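Local coordinates for molybdopterin biosynthesis moeA protein (Pyrococcus horikoshii, PDB 1WU2) that probably takes part in molybdenum cofactor biosynthesis, as a MoeA-family protein thought to act in the insertion of molybdenum into molybdopterin, at residues A[367-379]-A[385-396]. Sequence-based numbering, arbitrary orientation.
Sequences SSLLASNAYLEIP and YRRGEEVWITLY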
ATOM      1  N   SER A 367       1.216   5.940  20.696  1.00 34.83           N
ATOM      2  CA  SER A 367       2.100   4.774  20.540  1.00 34.22           C
ATOM      3  C   SER A 367       1.387   3.479  20.130  1.00 33.59           C
ATOM      4  O   SER A 367       2.009   2.604  19.534  1.00 33.48           O
ATOM      5  CB  SER A 367       2.916   4.519  21.811  1.00 34.10           C
ATOM      6  OG  SER A 367       2.075   4.235  22.914  1.00 34.37           O
ATOM      7  N   SER A 368       0.103   3.351  20.461  1.00 32.85           N
ATOM      8  CA  SER A 368      -0.690   2.189  20.053  1.00 32.30           C
ATOM      9  C   SER A 368      -0.931   2.175  18.539  1.00 31.71           C
ATOM     10  O   SER A 368      -0.998   1.109  17.925  1.00 31.73           O
ATOM     11  CB  SER A 368      -2.020   2.148  20.810  1.00 32.35           C
ATOM     12  OG  SER A 368      -2.830   3.266  20.494  1.00 32.86           O
ATOM     13  N   LEU A 369      -1.065   3.365  17.951  1.00 30.83           N
ATOM     14  CA  LEU A 369      -1.080   3.532  16.495  1.00 30.16           C
ATOM     15  C   LEU A 369       0.228   3.072  15.837  1.00 29.59           C
ATOM     16  O   LEU A 369       0.210   2.505  14.742  1.00 29.49           O
ATOM     17  CB  LEU A 369      -1.332   5.001  16.125  1.00 30.19           C
ATOM     18  CG  LEU A 369      -2.723   5.406  15.643  1.00 30.46           C
ATOM     19  CD1 LEU A 369      -3.826   4.788  16.486  1.00 30.33           C
ATOM     20  CD2 LEU A 369      -2.827   6.926  15.648  1.00 30.64           C
ATOM     21  N   LEU A 370       1.355   3.341  16.494  1.00 28.79           N
ATOM     22  CA  LEU A 370       2.667   2.945  15.984  1.00 28.48           C
ATOM     23  C   LEU A 370       2.866   1.426  16.017  1.00 28.09           C
ATOM     24  O   LEU A 370       3.451   0.850  15.098  1.00 27.92           O
ATOM     25  CB  LEU A 370       3.790   3.629  16.778  1.00 28.46           C
ATOM     26  CG  LEU A 370       4.350   4.938  16.213  1.00 28.53           C
ATOM     27  CD1 LEU A 370       3.240   5.904  15.828  1.00 28.60           C
ATOM     28  CD2 LEU A 370       5.291   5.577  17.224  1.00 28.63           C
ATOM     29  N   ALA A 371       2.371   0.786  17.073  1.00 27.70           N
ATOM     30  CA  ALA A 371       2.575  -0.646  17.284  1.00 27.51           C
ATOM     31  C   ALA A 371       1.582  -1.510  16.507  1.00 27.30           C
ATOM     32  O   ALA A 371       1.705  -2.736  16.506  1.00 27.39           O
ATOM     33  CB  ALA A 371       2.497  -0.972  18.779  1.00 27.50           C
ATOM     34  N   SER A 372       0.611  -0.876  15.849  1.00 26.99           N
ATOM     35  CA  SER A 372      -0.442  -1.594  15.130  1.00 26.80           C
ATOM     36  C   SER A 372      -0.229  -1.599  13.617  1.00 26.70           C
ATOM     37  O   SER A 372       0.444  -0.732  13.061  1.00 26.69           O
ATOM     38  CB  SER A 372      -1.818  -1.004  15.457  1.00 26.66           C
ATOM     39  OG  SER A 372      -1.888   0.368  15.125  1.00 26.92           O
ATOM     40  N   ASN A 373      -0.844  -2.588  12.979  1.00 26.45           N
ATOM     41  CA  ASN A 373      -0.663  -2.924  11.571  1.00 26.50           C
ATOM     42  C   ASN A 373      -1.959  -2.864  10.774  1.00 26.06           C
ATOM     43  O   ASN A 373      -1.950  -2.932   9.547  1.00 26.05           O
ATOM     44  CB  ASN A 373      -0.179  -4.378  11.489  1.00 26.65           C
ATOM     45  CG  ASN A 373       0.960  -4.558  10.549  1.00 27.49           C
ATOM     46  OD1 ASN A 373       1.386  -3.612   9.883  1.00 29.45           O
ATOM     47  ND2 ASN A 373       1.482  -5.777  10.486  1.00 27.51           N
ATOM     48  N   ALA A 374      -3.070  -2.781  11.483  1.00 25.65           N
ATOM     49  CA  ALA A 374      -4.360  -3.139  10.921  1.00 25.45           C
ATOM     50  C   ALA A 374      -5.451  -2.778  11.906  1.00 25.11           C
ATOM     51  O   ALA A 374      -5.171  -2.282  12.994  1.00 24.99           O
ATOM     52  CB  ALA A 374      -4.399  -4.644  10.626  1.00 25.42           C
ATOM     53  N   TYR A 375      -6.696  -3.021  11.523  1.00 24.89           N
ATOM     54  CA  TYR A 375      -7.797  -2.890  12.456  1.00 24.80           C
ATOM     55  C   TYR A 375      -8.897  -3.912  12.224  1.00 25.01           C
ATOM     56  O   TYR A 375      -9.074  -4.432  11.127  1.00 24.89           O
ATOM     57  CB  TYR A 375      -8.353  -1.462  12.463  1.00 24.70           C
ATOM     58  CG  TYR A 375      -8.967  -0.971  11.169  1.00 24.11           C
ATOM     59  CD1 TYR A 375     -10.339  -1.072  10.943  1.00 23.77           C
ATOM     60  CD2 TYR A 375      -8.187  -0.361  10.194  1.00 23.37           C
ATOM     61  CE1 TYR A 375     -10.914  -0.594   9.771  1.00 23.67           C
ATOM     62  CE2 TYR A 375      -8.751   0.121   9.015  1.00 23.73           C
ATOM     63  CZ  TYR A 375     -10.114   0.002   8.811  1.00 24.04           C
ATOM     64  OH  TYR A 375     -10.677   0.472   7.650  1.00 24.69           O
ATOM     65  N   LEU A 376      -9.615  -4.193  13.300  1.00 25.45           N
ATOM     66  CA  LEU A 376     -10.746  -5.095  13.305  1.00 25.84           C
ATOM     67  C   LEU A 376     -11.975  -4.292  13.704  1.00 26.21           C
ATOM     68  O   LEU A 376     -11.910  -3.456  14.598  1.00 26.11           O
ATOM     69  CB  LEU A 376     -10.496  -6.220  14.314  1.00 25.91           C
ATOM     70  CG  LEU A 376     -11.700  -7.044  14.768  1.00 25.81           C
ATOM     71  CD1 LEU A 376     -12.242  -7.859  13.616  1.00 25.96           C
ATOM     72  CD2 LEU A 376     -11.306  -7.937  15.923  1.00 26.63           C
ATOM     73  N   GLU A 377     -13.095  -4.553  13.049  1.00 27.00           N
ATOM     74  CA  GLU A 377     -14.349  -3.896  13.379  1.00 27.61           C
ATOM     75  C   GLU A 377     -15.303  -4.908  14.002  1.00 28.09           C
ATOM     76  O   GLU A 377     -15.546  -5.971  13.432  1.00 28.17           O
ATOM     77  CB  GLU A 377     -14.967  -3.279  12.132  1.00 27.67           C
ATOM     78  CG  GLU A 377     -14.180  -2.097  11.585  1.00 28.28           C
ATOM     79  CD  GLU A 377     -14.515  -1.804  10.138  1.00 29.57           C
ATOM     80  OE1 GLU A 377     -15.565  -1.174   9.879  1.00 30.83           O
ATOM     81  OE2 GLU A 377     -13.732  -2.215   9.257  1.00 30.38           O
ATOM     82  N   ILE A 378     -15.824  -4.570  15.177  1.00 28.72           N
ATOM     83  CA  ILE A 378     -16.793  -5.396  15.884  1.00 29.15           C
ATOM     84  C   ILE A 378     -18.124  -4.646  15.909  1.00 29.67           C
ATOM     85  O   ILE A 378     -18.220  -3.599  16.546  1.00 29.53           O
ATOM     86  CB  ILE A 378     -16.304  -5.686  17.319  1.00 29.14           C
ATOM     87  CG1 ILE A 378     -14.888  -6.278  17.290  1.00 29.23           C
ATOM     88  CG2 ILE A 378     -17.274  -6.628  18.035  1.00 29.19           C
ATOM     89  CD1 ILE A 378     -14.233  -6.412  18.652  1.00 29.61           C
ATOM     90  N   PRO A 379     -19.142  -5.155  15.211  1.00 30.40           N
ATOM     91  CA  PRO A 379     -20.469  -4.523  15.217  1.00 30.87           C
ATOM     92  C   PRO A 379     -21.104  -4.394  16.605  1.00 31.57           C
ATOM     93  O   PRO A 379     -20.640  -4.990  17.583  1.00 31.42           O
ATOM     94  CB  PRO A 379     -21.313  -5.451  14.336  1.00 30.84           C
ATOM     95  CG  PRO A 379     -20.339  -6.203  13.508  1.00 30.79           C
ATOM     96  CD  PRO A 379     -19.107  -6.346  14.343  1.00 30.45           C
ATOM     97  N   TYR A 385     -15.183 -11.310  20.662  1.00 40.57           N
ATOM     98  CA  TYR A 385     -14.624 -12.531  20.084  1.00 40.88           C
ATOM     99  C   TYR A 385     -13.635 -13.198  21.033  1.00 41.08           C
ATOM    100  O   TYR A 385     -12.955 -12.528  21.804  1.00 40.91           O
ATOM    101  CB  TYR A 385     -13.911 -12.217  18.767  1.00 40.95           C
ATOM    102  CG  TYR A 385     -14.748 -11.461  17.756  1.00 41.28           C
ATOM    103  CD1 TYR A 385     -16.090 -11.783  17.544  1.00 41.73           C
ATOM    104  CD2 TYR A 385     -14.197 -10.426  17.007  1.00 41.51           C
ATOM    105  CE1 TYR A 385     -16.858 -11.090  16.614  1.00 41.98           C
ATOM    106  CE2 TYR A 385     -14.956  -9.731  16.075  1.00 41.78           C
ATOM    107  CZ  TYR A 385     -16.286 -10.067  15.884  1.00 41.81           C
ATOM    108  OH  TYR A 385     -17.044  -9.382  14.964  1.00 42.11           O
ATOM    109  N   ARG A 386     -13.558 -14.523  20.961  1.00 41.49           N
ATOM    110  CA  ARG A 386     -12.601 -15.300  21.740  1.00 41.80           C
ATOM    111  C   ARG A 386     -11.332 -15.535  20.932  1.00 41.56           C
ATOM    112  O   ARG A 386     -11.339 -15.437  19.707  1.00 41.39           O
ATOM    113  CB  ARG A 386     -13.193 -16.660  22.115  1.00 42.17           C
ATOM    114  CG  ARG A 386     -14.553 -16.605  22.792  1.00 43.57           C
ATOM    115  CD  ARG A 386     -15.710 -17.186  21.982  1.00 45.54           C
ATOM    116  NE  ARG A 386     -16.368 -18.299  22.670  1.00 47.10           N
ATOM    117  CZ  ARG A 386     -15.879 -19.537  22.771  1.00 48.79           C
ATOM    118  NH1 ARG A 386     -14.705 -19.858  22.233  1.00 49.51           N
ATOM    119  NH2 ARG A 386     -16.573 -20.467  23.421  1.00 48.99           N
ATOM    120  N   ARG A 387     -10.248 -15.851  21.629  1.00 41.39           N
ATOM    121  CA  ARG A 387      -9.014 -16.273  20.985  1.00 41.37           C
ATOM    122  C   ARG A 387      -9.252 -17.630  20.329  1.00 40.82           C
ATOM    123  O   ARG A 387      -9.895 -18.500  20.914  1.00 40.77           O
ATOM    124  CB  ARG A 387      -7.863 -16.346  21.997  1.00 41.65           C
ATOM    125  CG  ARG A 387      -8.040 -17.383  23.106  1.00 42.87           C
ATOM    126  CD  ARG A 387      -7.270 -17.063  24.381  1.00 44.36           C
ATOM    127  NE  ARG A 387      -7.113 -18.232  25.247  1.00 45.82           N
ATOM    128  CZ  ARG A 387      -8.069 -18.760  26.012  1.00 47.32           C
ATOM    129  NH1 ARG A 387      -9.294 -18.241  26.046  1.00 48.21           N
ATOM    130  NH2 ARG A 387      -7.794 -19.827  26.757  1.00 47.63           N
ATOM    131  N   GLY A 388      -8.754 -17.795  19.105  1.00 40.22           N
ATOM    132  CA  GLY A 388      -9.016 -18.982  18.309  1.00 39.78           C
ATOM    133  C   GLY A 388     -10.013 -18.722  17.191  1.00 39.28           C
ATOM    134  O   GLY A 388      -9.934 -19.350  16.138  1.00 39.26           O
ATOM    135  N   GLU A 389     -10.960 -17.814  17.429  1.00 38.79           N
ATOM    136  CA  GLU A 389     -11.921 -17.400  16.408  1.00 38.43           C
ATOM    137  C   GLU A 389     -11.206 -16.715  15.248  1.00 37.81           C
ATOM    138  O   GLU A 389     -10.320 -15.893  15.461  1.00 37.64           O
ATOM    139  CB  GLU A 389     -12.952 -16.419  16.982  1.00 38.59           C
ATOM    140  CG  GLU A 389     -14.123 -17.056  17.715  1.00 39.19           C
ATOM    141  CD  GLU A 389     -15.325 -16.129  17.795  1.00 39.89           C
ATOM    142  OE1 GLU A 389     -15.953 -15.875  16.742  1.00 40.26           O
ATOM    143  OE2 GLU A 389     -15.642 -15.650  18.906  1.00 40.24           O
ATOM    144  N   GLU A 390     -11.602 -17.055  14.027  1.00 37.18           N
ATOM    145  CA  GLU A 390     -11.115 -16.364  12.845  1.00 36.74           C
ATOM    146  C   GLU A 390     -11.846 -15.035  12.676  1.00 35.78           C
ATOM    147  O   GLU A 390     -13.059 -14.954  12.859  1.00 35.64           O
ATOM    148  CB  GLU A 390     -11.299 -17.230  11.602  1.00 36.98           C
ATOM    149  CG  GLU A 390     -10.472 -18.503  11.631  1.00 38.14           C
ATOM    150  CD  GLU A 390     -10.490 -19.235  10.307  1.00 39.98           C
ATOM    151  OE1 GLU A 390     -11.602 -19.524   9.801  1.00 41.24           O
ATOM    152  OE2 GLU A 390      -9.393 -19.523   9.773  1.00 41.13           O
ATOM    153  N   VAL A 391     -11.089 -13.997  12.335  1.00 34.78           N
ATOM    154  CA  VAL A 391     -11.623 -12.652  12.155  1.00 33.95           C
ATOM    155  C   VAL A 391     -11.098 -12.029  10.867  1.00 33.17           C
ATOM    156  O   VAL A 391     -10.051 -12.426  10.352  1.00 32.79           O
ATOM    157  CB  VAL A 391     -11.261 -11.732  13.346  1.00 33.97           C
ATOM    158  CG1 VAL A 391     -11.909 -12.240  14.624  1.00 33.89           C
ATOM    159  CG2 VAL A 391      -9.742 -11.617  13.521  1.00 34.15           C
ATOM    160  N   TRP A 392     -11.844 -11.052  10.360  1.00 32.25           N
ATOM    161  CA  TRP A 392     -11.461 -10.290   9.183  1.00 31.58           C
ATOM    162  C   TRP A 392     -10.946  -8.930   9.628  1.00 30.88           C
ATOM    163  O   TRP A 392     -11.587  -8.244  10.425  1.00 30.95           O
ATOM    164  CB  TRP A 392     -12.655 -10.139   8.240  1.00 31.65           C
ATOM    165  CG  TRP A 392     -13.153 -11.459   7.769  1.00 32.28           C
ATOM    166  CD1 TRP A 392     -14.095 -12.243   8.369  1.00 32.84           C
ATOM    167  CD2 TRP A 392     -12.706 -12.181   6.620  1.00 33.22           C
ATOM    168  NE1 TRP A 392     -14.274 -13.403   7.654  1.00 33.21           N
ATOM    169  CE2 TRP A 392     -13.432 -13.391   6.573  1.00 33.59           C
ATOM    170  CE3 TRP A 392     -11.766 -11.926   5.613  1.00 33.86           C
ATOM    171  CZ2 TRP A 392     -13.248 -14.339   5.566  1.00 34.26           C
ATOM    172  CZ3 TRP A 392     -11.583 -12.867   4.613  1.00 34.12           C
ATOM    173  CH2 TRP A 392     -12.321 -14.060   4.597  1.00 34.23           C
ATOM    174  N   ILE A 393      -9.775  -8.558   9.121  1.00 29.85           N
ATOM    175  CA  ILE A 393      -9.130  -7.304   9.484  1.00 29.09           C
ATOM    176  C   ILE A 393      -8.760  -6.522   8.231  1.00 28.49           C
ATOM    177  O   ILE A 393      -8.672  -7.085   7.144  1.00 28.32           O
ATOM    178  CB  ILE A 393      -7.878  -7.569  10.365  1.00 28.97           C
ATOM    179  CG1 ILE A 393      -6.807  -8.348   9.592  1.00 28.71           C
ATOM    180  CG2 ILE A 393      -8.278  -8.319  11.625  1.00 28.90           C
ATOM    181  CD1 ILE A 393      -5.508  -8.514  10.348  1.00 28.65           C
ATOM    182  N   THR A 394      -8.557  -5.220   8.396  1.00 27.80           N
ATOM    183  CA  THR A 394      -8.180  -4.340   7.299  1.00 27.31           C
ATOM    184  C   THR A 394      -6.758  -3.852   7.536  1.00 27.19           C
ATOM    185  O   THR A 394      -6.458  -3.303   8.593  1.00 27.02           O
ATOM    186  CB  THR A 394      -9.148  -3.148   7.220  1.00 27.23           C
ATOM    187  OG1 THR A 394     -10.484  -3.623   7.026  1.00 26.56           O
ATOM    188  CG2 THR A 394      -8.877  -2.292   5.982  1.00 26.88           C
ATOM    189  N   LEU A 395      -5.885  -4.059   6.558  1.00 27.14           N
ATOM    190  CA  LEU A 395      -4.510  -3.578   6.649  1.00 27.27           C
ATOM    191  C   LEU A 395      -4.458  -2.057   6.548  1.00 27.44           C
ATOM    192  O   LEU A 395      -5.269  -1.440   5.856  1.00 27.39           O
ATOM    193  CB  LEU A 395      -3.644  -4.196   5.549  1.00 27.26           C
ATOM    194  CG  LEU A 395      -3.531  -5.724   5.544  1.00 27.06           C
ATOM    195  CD1 LEU A 395      -2.508  -6.162   4.516  1.00 27.45           C
ATOM    196  CD2 LEU A 395      -3.174  -6.274   6.921  1.00 26.94           C
ATOM    197  N   TYR A 396      -3.512  -1.461   7.264  1.00 27.72           N
ATOM    198  CA  TYR A 396      -3.267  -0.032   7.166  1.00 27.97           C
ATOM    199  C   TYR A 396      -2.754   0.262   5.769  1.00 28.36           C
ATOM    200  O   TYR A 396      -3.391   1.001   5.010  1.00 28.86           O
ATOM    201  CB  TYR A 396      -2.242   0.417   8.210  1.00 28.00           C
ATOM    202  CG  TYR A 396      -2.741   0.470   9.647  1.00 26.93           C
ATOM    203  CD1 TYR A 396      -4.087   0.290   9.968  1.00 26.37           C
ATOM    204  CD2 TYR A 396      -1.852   0.712  10.689  1.00 26.07           C
ATOM    205  CE1 TYR A 396      -4.525   0.351  11.288  1.00 25.93           C
ATOM    206  CE2 TYR A 396      -2.283   0.779  12.007  1.00 25.33           C
ATOM    207  CZ  TYR A 396      -3.618   0.596  12.301  1.00 25.33           C
ATOM    208  OH  TYR A 396      -4.055   0.656  13.604  1.00 24.77           O
ATOM    209  OXT TYR A 396      -1.713  -0.269   5.389  1.00 28.67           O
TER
HETATM  210  O   HOH W   1      -0.486  -2.632   7.254  1.00 52.06           O
HETATM  211  O   HOH W   2     -11.877  -4.058   9.237  1.00 33.09           O
HETATM  212  O   HOH W   3     -13.058  -6.038  10.435  1.00 21.30           O
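Tyr396, the C-terminal residue, lays its ring against the backbone that links helix 367-371 to strand 374-378. Its CB lies 3.6 Å from Asn373 O. CG is anti to its own carbonyl carbon (chi1 -74°), which turns the ring back over the Asn373-Ala374 peptide. Asn373 C and Ala374 N both sit over the centre of one ring face. On that same face CD1 passes Ala374 CA, and Tyr396 CE1 comes 3.2 Å from Ala374 O near the rim. CD2 meets Ser372 O from that side too, whereas CE2 meets Ser372 OG at the edge. At the tip, Tyr396 OH hydrogen-bonds Ser372 OG at 2.7 Å. The Tyr396 backbone N donates a nearly straight bond to Asn373 O, gripping the peptide that the ring covers. A phenylalanine in place of Tyr396 would probably leave Ser372 OG without its phenol partner and the ring less firmly fixed. Arg162 of the second subunit hydrogen-bonds Ser372 O and Gln164 of that subunit packs on Tyr396, so this end is part of the dimer interface.

Beyond this, the strands pair antiparallel. Tyr375 and Thr394 form a hydrogen-bonded pair, with Thr394 N to Tyr375 O at 2.9 Å. Thr394 CB makes a CH-pi contact over the Tyr375 ring, 3.9 Å from its centroid. Water 2 bridges Glu377 OE2 and Thr394 OG1, while Glu377 OE1 is hydrogen-bonded to Tyr343 OH. Farther along, Leu376 reaches Val391 CB with CD1 and the edge of the Tyr385 ring with CD2.

The strand pair belongs to the C-terminal region (domain IV). Strand 374-378 lies between strands 390-395 and 343-351, and Asn373 and Ala374 form a classic beta bulge opposite Ile348. Helix 300-319 brings Phe304 edge-to-face with Tyr396 and Lys312 to Tyr375 OH.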